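Local coordinates for glycosyl hydrolases family 31 family protein (Aspergillus niger, PDB 6DRU) that catalyses the release of alpha-xylose from the non-reducing terminal glucose of xyloglucan oligosaccharides, at residues G164-M169 and R198-T203; I277-I282 and N314-E319; S490-L495 and T655-T660. One frame throughout, in Å; residues are numbered along the deposited sequence.

Overall arrangement
The three contacts follow one another along the chain, each closing before the next opens; contacts 2 and 3 share the TIM barrel, contact 1 does not. Contact 1 pairs strands 166-168 and 197-201 in a beta sheet of the N-terminal region. Contact 2 lies within the barrel, where helix 305-316 leads from strand 281-284 to the neighbouring parallel strand 319-328. Contact 3 ties barrel helix 492-508 to a loop of the C-terminal domain. Centres of contacts 1 and 2 are about 44 Å apart, on opposite sides of the chain's centre; contact 3 lies about 30 Å from each, centre to centre. None of the three is at the active site.

Contact 1: residues G164-M169 and R198-T203; sequences GSVIDM and RMEFGT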
loop_
_atom_site.group_PDB
_atom_site.type_symbol
_atom_site.label_atom_id
_atom_site.label_comp_id
_atom_site.label_asym_id
_atom_site.label_seq_id
_atom_site.Cartn_x
_atom_site.Cartn_y
_atom_site.Cartn_z
ATOM N N GLY A 164 -7.598 -29.850 -9.236
ATOM C CA GLY A 164 -6.159 -29.788 -9.085
ATOM C C GLY A 164 -5.491 -28.639 -9.804
ATOM O O GLY A 164 -4.256 -28.599 -9.855
ATOM N N SER A 165 -6.259 -27.706 -10.361
ATOM C CA SER A 165 -5.721 -26.573 -11.098
ATOM C C SER A 165 -5.974 -25.277 -10.340
ATOM O O SER A 165 -6.966 -25.140 -9.618
ATOM C CB SER A 165 -6.345 -26.470 -12.495
ATOM O OG SER A 165 -6.005 -27.588 -13.294
ATOM N N VAL A 166 -5.054 -24.330 -10.505
ATOM C CA VAL A 166 -5.226 -22.960 -10.041
ATOM C C VAL A 166 -5.448 -22.081 -11.260
ATOM O O VAL A 166 -4.656 -22.114 -12.210
ATOM C CB VAL A 166 -4.018 -22.473 -9.225
ATOM C CG1 VAL A 166 -4.180 -21.004 -8.874
ATOM C CG2 VAL A 166 -3.869 -23.307 -7.971
ATOM N N ILE A 167 -6.529 -21.308 -11.244
ATOM C CA ILE A 167 -6.907 -20.459 -12.368
ATOM C C ILE A 167 -6.841 -19.011 -11.905
ATOM O O ILE A 167 -7.669 -18.571 -11.096
ATOM C CB ILE A 167 -8.299 -20.806 -12.908
ATOM C CG1 ILE A 167 -8.284 -22.195 -13.543
ATOM C CG2 ILE A 167 -8.743 -19.775 -13.928
ATOM C CD1 ILE A 167 -9.578 -22.947 -13.386
ATOM N N ASP A 168 -5.857 -18.270 -12.409
ATOM C CA ASP A 168 -5.764 -16.849 -12.115
ATOM C C ASP A 168 -6.850 -16.089 -12.864
ATOM O O ASP A 168 -7.124 -16.362 -14.036
ATOM C CB ASP A 168 -4.386 -16.314 -12.502
ATOM C CG ASP A 168 -3.257 -17.154 -11.942
ATOM O OD1 ASP A 168 -3.259 -17.408 -10.719
ATOM O OD2 ASP A 168 -2.375 -17.566 -12.726
ATOM N N MET A 169 -7.473 -15.129 -12.184
ATOM C CA MET A 169 -8.544 -14.337 -12.787
ATOM C C MET A 169 -7.981 -13.033 -13.353
ATOM O O MET A 169 -8.260 -11.931 -12.881
ATOM C CB MET A 169 -9.650 -14.082 -11.771
ATOM C CG MET A 169 -10.490 -15.310 -11.476
ATOM S SD MET A 169 -12.026 -14.892 -10.639
ATOM C CE MET A 169 -11.523 -15.039 -8.930
ATOM N N ARG A 198 -8.111 -15.260 -7.925
ATOM C CA ARG A 198 -7.516 -16.585 -7.984
ATOM C C ARG A 198 -8.596 -17.630 -7.754
ATOM O O ARG A 198 -9.483 -17.442 -6.917
ATOM C CB ARG A 198 -6.412 -16.714 -6.932
ATOM C CG ARG A 198 -5.495 -17.905 -7.078
ATOM C CD ARG A 198 -4.781 -18.151 -5.759
ATOM N NE ARG A 198 -4.352 -16.900 -5.137
ATOM C CZ ARG A 198 -4.206 -16.727 -3.828
ATOM N NH1 ARG A 198 -4.460 -17.724 -2.993
ATOM N NH2 ARG A 198 -3.814 -15.553 -3.352
ATOM N N MET A 199 -8.510 -18.725 -8.501
ATOM C CA MET A 199 -9.360 -19.893 -8.309
ATOM C C MET A 199 -8.471 -21.067 -7.932
ATOM O O MET A 199 -7.620 -21.480 -8.727
ATOM C CB MET A 199 -10.161 -20.210 -9.575
ATOM C CG MET A 199 -11.485 -19.477 -9.689
ATOM S SD MET A 199 -12.392 -19.920 -11.190
ATOM C CE MET A 199 -11.767 -18.718 -12.360
ATOM N N GLU A 200 -8.657 -21.599 -6.726
ATOM C CA GLU A 200 -7.897 -22.750 -6.245
ATOM C C GLU A 200 -8.834 -23.944 -6.130
ATOM O O GLU A 200 -9.673 -23.996 -5.223
ATOM C CB GLU A 200 -7.241 -22.462 -4.898
ATOM C CG GLU A 200 -6.208 -21.362 -4.909
ATOM C CD GLU A 200 -5.561 -21.180 -3.551
ATOM O OE1 GLU A 200 -5.884 -21.961 -2.629
ATOM O OE2 GLU A 200 -4.735 -20.255 -3.400
ATOM N N PHE A 201 -8.683 -24.908 -7.032
ATOM C CA PHE A 201 -9.447 -26.151 -6.962
ATOM C C PHE A 201 -8.545 -27.268 -6.439
ATOM O O PHE A 201 -8.176 -28.207 -7.144
ATOM C CB PHE A 201 -10.045 -26.483 -8.323
ATOM C CG PHE A 201 -11.097 -25.512 -8.766
ATOM C CD1 PHE A 201 -12.352 -25.519 -8.180
ATOM C CD2 PHE A 201 -10.831 -24.585 -9.759
ATOM C CE1 PHE A 201 -13.325 -24.622 -8.580
ATOM C CE2 PHE A 201 -11.799 -23.686 -10.166
ATOM C CZ PHE A 201 -13.050 -23.706 -9.575
ATOM N N GLY A 202 -8.195 -27.139 -5.159
ATOM C CA GLY A 202 -7.279 -28.062 -4.529
ATOM C C GLY A 202 -7.924 -29.381 -4.153
ATOM O O GLY A 202 -9.133 -29.582 -4.275
ATOM N N THR A 203 -7.076 -30.299 -3.682
ATOM C CA THR A 203 -7.548 -31.632 -3.322
ATOM C C THR A 203 -8.588 -31.573 -2.212
ATOM O O THR A 203 -9.618 -32.255 -2.279
ATOM C CB THR A 203 -6.370 -32.509 -2.898
ATOM O OG1 THR A 203 -5.357 -32.477 -3.912
ATOM C CG2 THR A 203 -6.828 -33.947 -2.680
#
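Ile167 and Met199 form the hydrogen-bonded pair at the middle of an antiparallel strand pairing, part of a five-stranded sheet in which strand 166-168 is an outermost strand within this chain. Ile167 N donates to Met199 O at 2.7 Å, and Met199 N returns a bond to Ile167 O. Farther along, Phe201 N bonds to Ser165 O at 3.1 Å, and Gly164 N to Phe201 O; at the backbone angles of Gly164 a CB would press on the preceding carbonyl O.

Ile167 and Met199 share one face, and the Phe201 ring lies near enough to meet Ile167. The Met199 chain runs extended to its sulfur and then bends (chi3 -90°), which lays CE against Ile167 CG2 at 3.6 Å and Met169 CG at 3.7 Å. Ile167 CD1 meets the edge of the Phe201 ring, 4.0 Å from CE2. On the reverse face Val166 and Arg198 lie alongside each other, CG1 to CG 3.8 Å. Arg198 turns at chi3, and its NH1 makes a salt bridge of 2.6 Å to Glu200 OE2, on the anti side but well out of the carboxylate plane.

Asp168 has its salt bridge with Arg205 of the second subunit, so this face belongs to the subunit interface. On the Met199 face, Pro177 and Pro179 of strand 176-183 cover the methionine. Phe181 meets Phe201 edge-to-face, while strand 205-213 continues the sheet beyond 198-201.

Contact 2: residues I277-I282 and N314-E319; sequences IPVSMI and NLTGAE. With NAG (2-acetamido-2-deoxy-beta-D-glucopyranose), chain O.
Ser280 and Glu319 are joined by the first of two backbone bonds that set adjacent parallel strands of the TIM barrel side by side. Glu319 N donates to Ser280 O at 3.0 Å. The second bond runs the other way: Ile282 N reaches Glu319 O at 2.9 Å and is close to straight (164° at the hydrogen). Glu319 thus uses both its N-H and its C=O, on residues either side of Met281, its parallel bridge partner. The pairing closes a beta-alpha-beta crossover, since helix 305-316 carries the chain back from strand 281-284 to strand 319-328.

Side-chain carbons pack on backbone carbonyls at two places. Ala318 points its CB at the backbone of 279-281, 3.4 Å from Ser280 O, and beside the bridge Met281 CG lies 3.5 Å from Glu319 O. The apolar pairing is that of Val279 CG1 with Ala318 CB, at 4.3 Å. Alongside it, Val279 CG1 comes obliquely against Thr316 CB at 3.8 Å, while Phe272 of helix 262-274 touches both Val279 and Thr316.

The polar side-chain bond inside the contact is that of Thr316. Its OG1 sits between its own backbone N and carbonyl carbon (chi1 64°), where it accepts from Ala318 N at 3.2 Å, making an ST turn; the same hydroxyl has Val312 O as its second partner. Gly317, with positive phi, takes the chain out of the helix inside this turn.

Asn314, in the helix, carries an N-linked N-acetylglucosamine through a covalent bond from ND2 to C1. The chemistry therefore divides along the segment: a sugar on the helix, a hydroxyl that fixes the turn, and then two main-chain bonds, with Ala318 and Val279 packed beside them, that pair strand 319-328 with strand 281-284.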
loop_
_atom_site.group_PDB
_atom_site.type_symbol
_atom_site.label_atom_id
_atom_site.label_comp_id
_atom_site.label_asym_id
_atom_site.label_seq_id
_atom_site.Cartn_x
_atom_site.Cartn_y
_atom_site.Cartn_z
ATOM N N ILE A 277 -20.951 -20.461 -54.749
ATOM C CA ILE A 277 -20.624 -20.995 -53.428
ATOM C C ILE A 277 -21.289 -20.107 -52.382
ATOM O O ILE A 277 -21.050 -18.889 -52.383
ATOM C CB ILE A 277 -19.108 -21.070 -53.202
ATOM C CG1 ILE A 277 -18.447 -21.922 -54.286
ATOM C CG2 ILE A 277 -18.804 -21.635 -51.823
ATOM C CD1 ILE A 277 -16.954 -22.083 -54.111
ATOM N N PRO A 278 -22.112 -20.655 -51.490
ATOM C CA PRO A 278 -22.826 -19.806 -50.529
ATOM C C PRO A 278 -21.916 -19.290 -49.424
ATOM O O PRO A 278 -21.022 -19.992 -48.944
ATOM C CB PRO A 278 -23.905 -20.740 -49.972
ATOM C CG PRO A 278 -23.312 -22.101 -50.103
ATOM C CD PRO A 278 -22.473 -22.077 -51.353
ATOM N N VAL A 279 -22.162 -18.046 -49.023
ATOM C CA VAL A 279 -21.475 -17.417 -47.898
ATOM C C VAL A 279 -22.469 -16.491 -47.207
ATOM O O VAL A 279 -23.260 -15.806 -47.863
ATOM C CB VAL A 279 -20.200 -16.670 -48.354
ATOM C CG1 VAL A 279 -20.531 -15.588 -49.372
ATOM C CG2 VAL A 279 -19.465 -16.079 -47.158
ATOM N N SER A 280 -22.448 -16.493 -45.874
ATOM C CA SER A 280 -23.428 -15.748 -45.093
ATOM C C SER A 280 -22.893 -14.452 -44.499
ATOM O O SER A 280 -23.682 -13.534 -44.249
ATOM C CB SER A 280 -23.981 -16.624 -43.964
ATOM O OG SER A 280 -24.782 -17.674 -44.476
ATOM N N MET A 281 -21.587 -14.338 -44.272
ATOM C CA MET A 281 -21.039 -13.131 -43.671
ATOM C C MET A 281 -19.589 -12.961 -44.103
ATOM O O MET A 281 -18.819 -13.925 -44.110
ATOM C CB MET A 281 -21.136 -13.174 -42.140
ATOM C CG MET A 281 -21.172 -11.798 -41.489
ATOM S SD MET A 281 -20.676 -11.809 -39.757
ATOM C CE MET A 281 -22.089 -12.590 -38.990
ATOM N N ILE A 282 -19.232 -11.730 -44.461
ATOM C CA ILE A 282 -17.877 -11.362 -44.858
ATOM C C ILE A 282 -17.306 -10.462 -43.768
ATOM O O ILE A 282 -17.961 -9.499 -43.350
ATOM C CB ILE A 282 -17.878 -10.641 -46.217
ATOM C CG1 ILE A 282 -18.287 -11.598 -47.343
ATOM C CG2 ILE A 282 -16.509 -10.043 -46.505
ATOM C CD1 ILE A 282 -17.180 -12.456 -47.877
ATOM N N ASN A 314 -25.681 -7.738 -52.853
ATOM C CA ASN A 314 -26.299 -7.972 -54.152
ATOM C C ASN A 314 -25.756 -9.223 -54.828
ATOM O O ASN A 314 -26.495 -9.903 -55.548
ATOM C CB ASN A 314 -26.086 -6.759 -55.060
ATOM C CG ASN A 314 -26.860 -6.862 -56.361
ATOM O OD1 ASN A 314 -26.362 -7.412 -57.344
ATOM N ND2 ASN A 314 -28.077 -6.333 -56.375
ATOM N N LEU A 315 -24.482 -9.544 -54.606
ATOM C CA LEU A 315 -23.857 -10.701 -55.232
ATOM C C LEU A 315 -24.059 -11.983 -54.431
ATOM O O LEU A 315 -24.294 -13.047 -55.015
ATOM C CB LEU A 315 -22.360 -10.445 -55.418
ATOM C CG LEU A 315 -21.957 -9.298 -56.347
ATOM C CD1 LEU A 315 -20.446 -9.133 -56.359
ATOM C CD2 LEU A 315 -22.484 -9.526 -57.754
ATOM N N THR A 316 -23.973 -11.904 -53.102
ATOM C CA THR A 316 -24.024 -13.085 -52.253
ATOM C C THR A 316 -25.131 -13.058 -51.210
ATOM O O THR A 316 -25.396 -14.099 -50.595
ATOM C CB THR A 316 -22.681 -13.282 -51.531
ATOM O OG1 THR A 316 -22.449 -12.179 -50.644
ATOM C CG2 THR A 316 -21.541 -13.368 -52.534
ATOM N N GLY A 317 -25.773 -11.914 -50.979
ATOM C CA GLY A 317 -26.716 -11.787 -49.889
ATOM C C GLY A 317 -26.101 -11.800 -48.508
ATOM O O GLY A 317 -26.842 -11.753 -47.519
ATOM N N ALA A 318 -24.777 -11.853 -48.407
ATOM C CA ALA A 318 -24.112 -11.954 -47.120
ATOM C C ALA A 318 -24.107 -10.611 -46.402
ATOM O O ALA A 318 -24.054 -9.547 -47.026
ATOM C CB ALA A 318 -22.677 -12.450 -47.301
ATOM N N GLU A 319 -24.178 -10.671 -45.076
ATOM C CA GLU A 319 -23.964 -9.485 -44.268
ATOM C C GLU A 319 -22.467 -9.258 -44.077
ATOM O O GLU A 319 -21.632 -10.065 -44.490
ATOM C CB GLU A 319 -24.675 -9.614 -42.923
ATOM C CG GLU A 319 -26.191 -9.574 -43.027
ATOM C CD GLU A 319 -26.807 -8.500 -42.152
ATOM O OE1 GLU A 319 -26.692 -7.304 -42.497
ATOM O OE2 GLU A 319 -27.414 -8.853 -41.117
HETATM C C1 NAG O . -28.706 -6.719 -57.634
HETATM C C2 NAG O . -29.777 -7.631 -58.222
HETATM C C3 NAG O . -29.450 -8.000 -59.663
HETATM C C4 NAG O . -29.104 -6.760 -60.479
HETATM C C5 NAG O . -28.072 -5.901 -59.756
HETATM C C6 NAG O . -27.783 -4.623 -60.536
HETATM C C7 NAG O . -30.661 -8.863 -56.327
HETATM C C8 NAG O . -30.638 -10.148 -55.555
HETATM N N2 NAG O . -29.901 -8.832 -57.418
HETATM O O3 NAG O . -30.574 -8.661 -60.254
HETATM O O4 NAG O . -28.585 -7.157 -61.754
HETATM O O5 NAG O . -28.559 -5.566 -58.458
HETATM O O6 NAG O . -26.630 -3.978 -59.984
HETATM O O7 NAG O . -31.332 -7.906 -55.975
#

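Contact 3: residues S490-L495 and T655-T660; sequences SVWDTL and TLPNVT. With NAG (2-acetamido-2-deoxy-beta-D-glucopyranose), chain E; NAG (2-acetamido-2-deoxy-beta-D-glucopyranose), chain B.
Trp492, in the first turn of helix 492-508, offers one face of its indole to Pro657. Its CG is anti to the carbonyl carbon (chi1 -77°), and this swings the ring toward the loop 655-660. Pro657 CD stands almost exactly on the normal of the five-membered ring, 3.7 Å from its centroid, in a CH-pi contact; Pro657 CB approaches Trp492 CE2 at 3.5 Å. The six-membered end of the indole lies under the main chain of Leu656, whose O is 3.6 Å from Trp492 CZ3, and Trp492 CE3 comes to 3.4 Å from Thr655 C.

Asp493 starts away from the loop, and its OD1 comes to 3.3 Å from C5 of one N-acetylglucosamine. Leu495 comes back toward the loop, Leu495 CD2 resting 4.1 Å from Thr655 CA.

Between these segments the contact is apolar and CH-pi; Thr655 OG1 donates to the acetamido O7 of another N-acetylglucosamine at 2.7 Å, and Asn658 N bonds to Glu539 of helix 535-548. Trp492 and Leu495 of the barrel helix thus meet Thr655, Leu656 and Pro657 of the C-terminal loop in one of the contacts between the two domains, and the glycan borders both sides of it.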
loop_
_atom_site.group_PDB
_atom_site.type_symbol
_atom_site.label_atom_id
_atom_site.label_comp_id
_atom_site.label_asym_id
_atom_site.label_seq_id
_atom_site.Cartn_x
_atom_site.Cartn_y
_atom_site.Cartn_z
ATOM N N SER A 490 -1.227 -22.874 -35.912
ATOM C CA SER A 490 -1.745 -23.769 -36.948
ATOM C C SER A 490 -0.915 -25.053 -36.985
ATOM O O SER A 490 -0.101 -25.293 -37.878
ATOM C CB SER A 490 -1.756 -23.066 -38.299
ATOM O OG SER A 490 -2.609 -21.935 -38.280
ATOM N N VAL A 491 -1.143 -25.893 -35.975
ATOM C CA VAL A 491 -0.516 -27.205 -35.872
ATOM C C VAL A 491 -1.572 -28.205 -35.420
ATOM O O VAL A 491 -2.682 -27.839 -35.027
ATOM C CB VAL A 491 0.684 -27.217 -34.901
ATOM C CG1 VAL A 491 1.855 -26.449 -35.489
ATOM C CG2 VAL A 491 0.283 -26.646 -33.551
ATOM N N TRP A 492 -1.207 -29.489 -35.477
ATOM C CA TRP A 492 -2.167 -30.548 -35.176
ATOM C C TRP A 492 -2.557 -30.555 -33.704
ATOM O O TRP A 492 -3.734 -30.735 -33.372
ATOM C CB TRP A 492 -1.603 -31.905 -35.592
ATOM C CG TRP A 492 -1.675 -32.139 -37.062
ATOM C CD1 TRP A 492 -0.658 -32.031 -37.963
ATOM C CD2 TRP A 492 -2.837 -32.514 -37.811
ATOM N NE1 TRP A 492 -1.112 -32.319 -39.228
ATOM C CE2 TRP A 492 -2.448 -32.618 -39.161
ATOM C CE3 TRP A 492 -4.169 -32.775 -37.471
ATOM C CZ2 TRP A 492 -3.341 -32.972 -40.170
ATOM C CZ3 TRP A 492 -5.054 -33.124 -38.474
ATOM C CH2 TRP A 492 -4.636 -33.220 -39.807
ATOM N N ASP A 493 -1.585 -30.364 -32.808
ATOM C CA ASP A 493 -1.880 -30.415 -31.380
ATOM C C ASP A 493 -2.882 -29.342 -30.975
ATOM O O ASP A 493 -3.697 -29.564 -30.071
ATOM C CB ASP A 493 -0.590 -30.273 -30.571
ATOM C CG ASP A 493 -0.814 -30.452 -29.080
ATOM O OD1 ASP A 493 -1.583 -31.358 -28.693
ATOM O OD2 ASP A 493 -0.215 -29.687 -28.294
ATOM N N THR A 494 -2.844 -28.181 -31.632
ATOM C CA THR A 494 -3.765 -27.104 -31.290
ATOM C C THR A 494 -5.209 -27.495 -31.575
ATOM O O THR A 494 -6.113 -27.181 -30.793
ATOM C CB THR A 494 -3.393 -25.836 -32.056
ATOM O OG1 THR A 494 -2.094 -25.390 -31.649
ATOM C CG2 THR A 494 -4.403 -24.740 -31.796
ATOM N N LEU A 495 -5.446 -28.186 -32.691
ATOM C CA LEU A 495 -6.808 -28.586 -33.028
ATOM C C LEU A 495 -7.405 -29.489 -31.957
ATOM O O LEU A 495 -8.608 -29.415 -31.683
ATOM C CB LEU A 495 -6.820 -29.279 -34.391
ATOM C CG LEU A 495 -8.067 -30.075 -34.778
ATOM C CD1 LEU A 495 -9.230 -29.143 -35.044
ATOM C CD2 LEU A 495 -7.786 -30.941 -35.992
ATOM N N THR A 655 -7.382 -35.436 -35.149
ATOM C CA THR A 655 -6.354 -34.513 -34.689
ATOM C C THR A 655 -4.944 -34.994 -35.015
ATOM O O THR A 655 -3.979 -34.547 -34.385
ATOM C CB THR A 655 -6.493 -34.283 -33.185
ATOM O OG1 THR A 655 -6.179 -35.496 -32.488
ATOM C CG2 THR A 655 -7.918 -33.868 -32.846
ATOM N N LEU A 656 -4.800 -35.888 -35.987
ATOM C CA LEU A 656 -3.495 -36.395 -36.381
ATOM C C LEU A 656 -3.403 -36.452 -37.897
ATOM O O LEU A 656 -4.414 -36.662 -38.578
ATOM C CB LEU A 656 -3.226 -37.790 -35.796
ATOM C CG LEU A 656 -2.993 -37.856 -34.288
ATOM C CD1 LEU A 656 -2.797 -39.297 -33.849
ATOM C CD2 LEU A 656 -1.794 -37.004 -33.897
ATOM N N PRO A 657 -2.208 -36.274 -38.450
ATOM C CA PRO A 657 -2.044 -36.343 -39.903
ATOM C C PRO A 657 -1.857 -37.775 -40.379
ATOM O O PRO A 657 -1.475 -38.670 -39.623
ATOM C CB PRO A 657 -0.778 -35.516 -40.146
ATOM C CG PRO A 657 0.033 -35.750 -38.915
ATOM C CD PRO A 657 -0.951 -35.906 -37.772
ATOM N N ASN A 658 -2.138 -37.973 -41.667
ATOM C CA ASN A 658 -1.997 -39.268 -42.331
ATOM C C ASN A 658 -2.782 -40.348 -41.581
ATOM O O ASN A 658 -2.229 -41.266 -40.974
ATOM C CB ASN A 658 -0.515 -39.637 -42.462
ATOM C CG ASN A 658 -0.281 -40.810 -43.396
ATOM O OD1 ASN A 658 -0.985 -40.976 -44.393
ATOM N ND2 ASN A 658 0.714 -41.630 -43.078
ATOM N N VAL A 659 -4.103 -40.206 -41.640
ATOM C CA VAL A 659 -5.016 -41.056 -40.885
ATOM C C VAL A 659 -6.185 -41.443 -41.779
ATOM O O VAL A 659 -6.789 -40.585 -42.432
ATOM C CB VAL A 659 -5.520 -40.356 -39.605
ATOM C CG1 VAL A 659 -6.862 -40.923 -39.167
ATOM C CG2 VAL A 659 -4.499 -40.501 -38.489
ATOM N N THR A 660 -6.500 -42.738 -41.808
ATOM C CA THR A 660 -7.672 -43.258 -42.493
ATOM C C THR A 660 -8.621 -43.992 -41.559
ATOM O O THR A 660 -9.745 -44.308 -41.968
ATOM C CB THR A 660 -7.258 -44.200 -43.635
ATOM O OG1 THR A 660 -6.240 -45.095 -43.171
ATOM C CG2 THR A 660 -6.727 -43.404 -44.816
HETATM C C1 NAG E . -0.330 -33.920 -25.905
HETATM C C2 NAG E . 0.765 -33.753 -24.872
HETATM C C3 NAG E . 1.742 -32.700 -25.246
HETATM C C4 NAG E . 2.216 -32.875 -26.673
HETATM C C5 NAG E . 1.032 -33.004 -27.604
HETATM C C6 NAG E . 1.516 -33.256 -29.016
HETATM C C7 NAG E . 0.208 -34.338 -22.543
HETATM C C8 NAG E . -0.417 -33.965 -21.215
HETATM N N2 NAG E . 0.181 -33.418 -23.621
HETATM O O3 NAG E . 2.818 -32.723 -24.337
HETATM O O4 NAG E . 2.976 -31.753 -27.049
HETATM O O5 NAG E . 0.226 -34.077 -27.186
HETATM O O6 NAG E . 2.281 -34.441 -29.048
HETATM O O7 NAG E . 0.732 -35.425 -22.686
HETATM C C1 NAG B . -4.707 -36.897 -26.402
HETATM C C2 NAG B . -3.904 -36.452 -27.608
HETATM C C3 NAG B . -2.477 -36.203 -27.288
HETATM C C4 NAG B . -2.354 -35.310 -26.075
HETATM C C5 NAG B . -3.129 -35.921 -24.930
HETATM C C6 NAG B . -3.004 -35.044 -23.701
HETATM C C7 NAG B . -4.650 -37.147 -29.848
HETATM C C8 NAG B . -4.749 -38.199 -30.929
HETATM N N2 NAG B . -3.996 -37.441 -28.624
HETATM O O3 NAG B . -1.845 -35.628 -28.408
HETATM O O4 NAG B . -1.001 -35.175 -25.713
HETATM O O5 NAG B . -4.478 -36.033 -25.316
HETATM O O6 NAG B . -4.285 -34.676 -23.241
HETATM O O7 NAG B . -5.135 -36.048 -30.029
#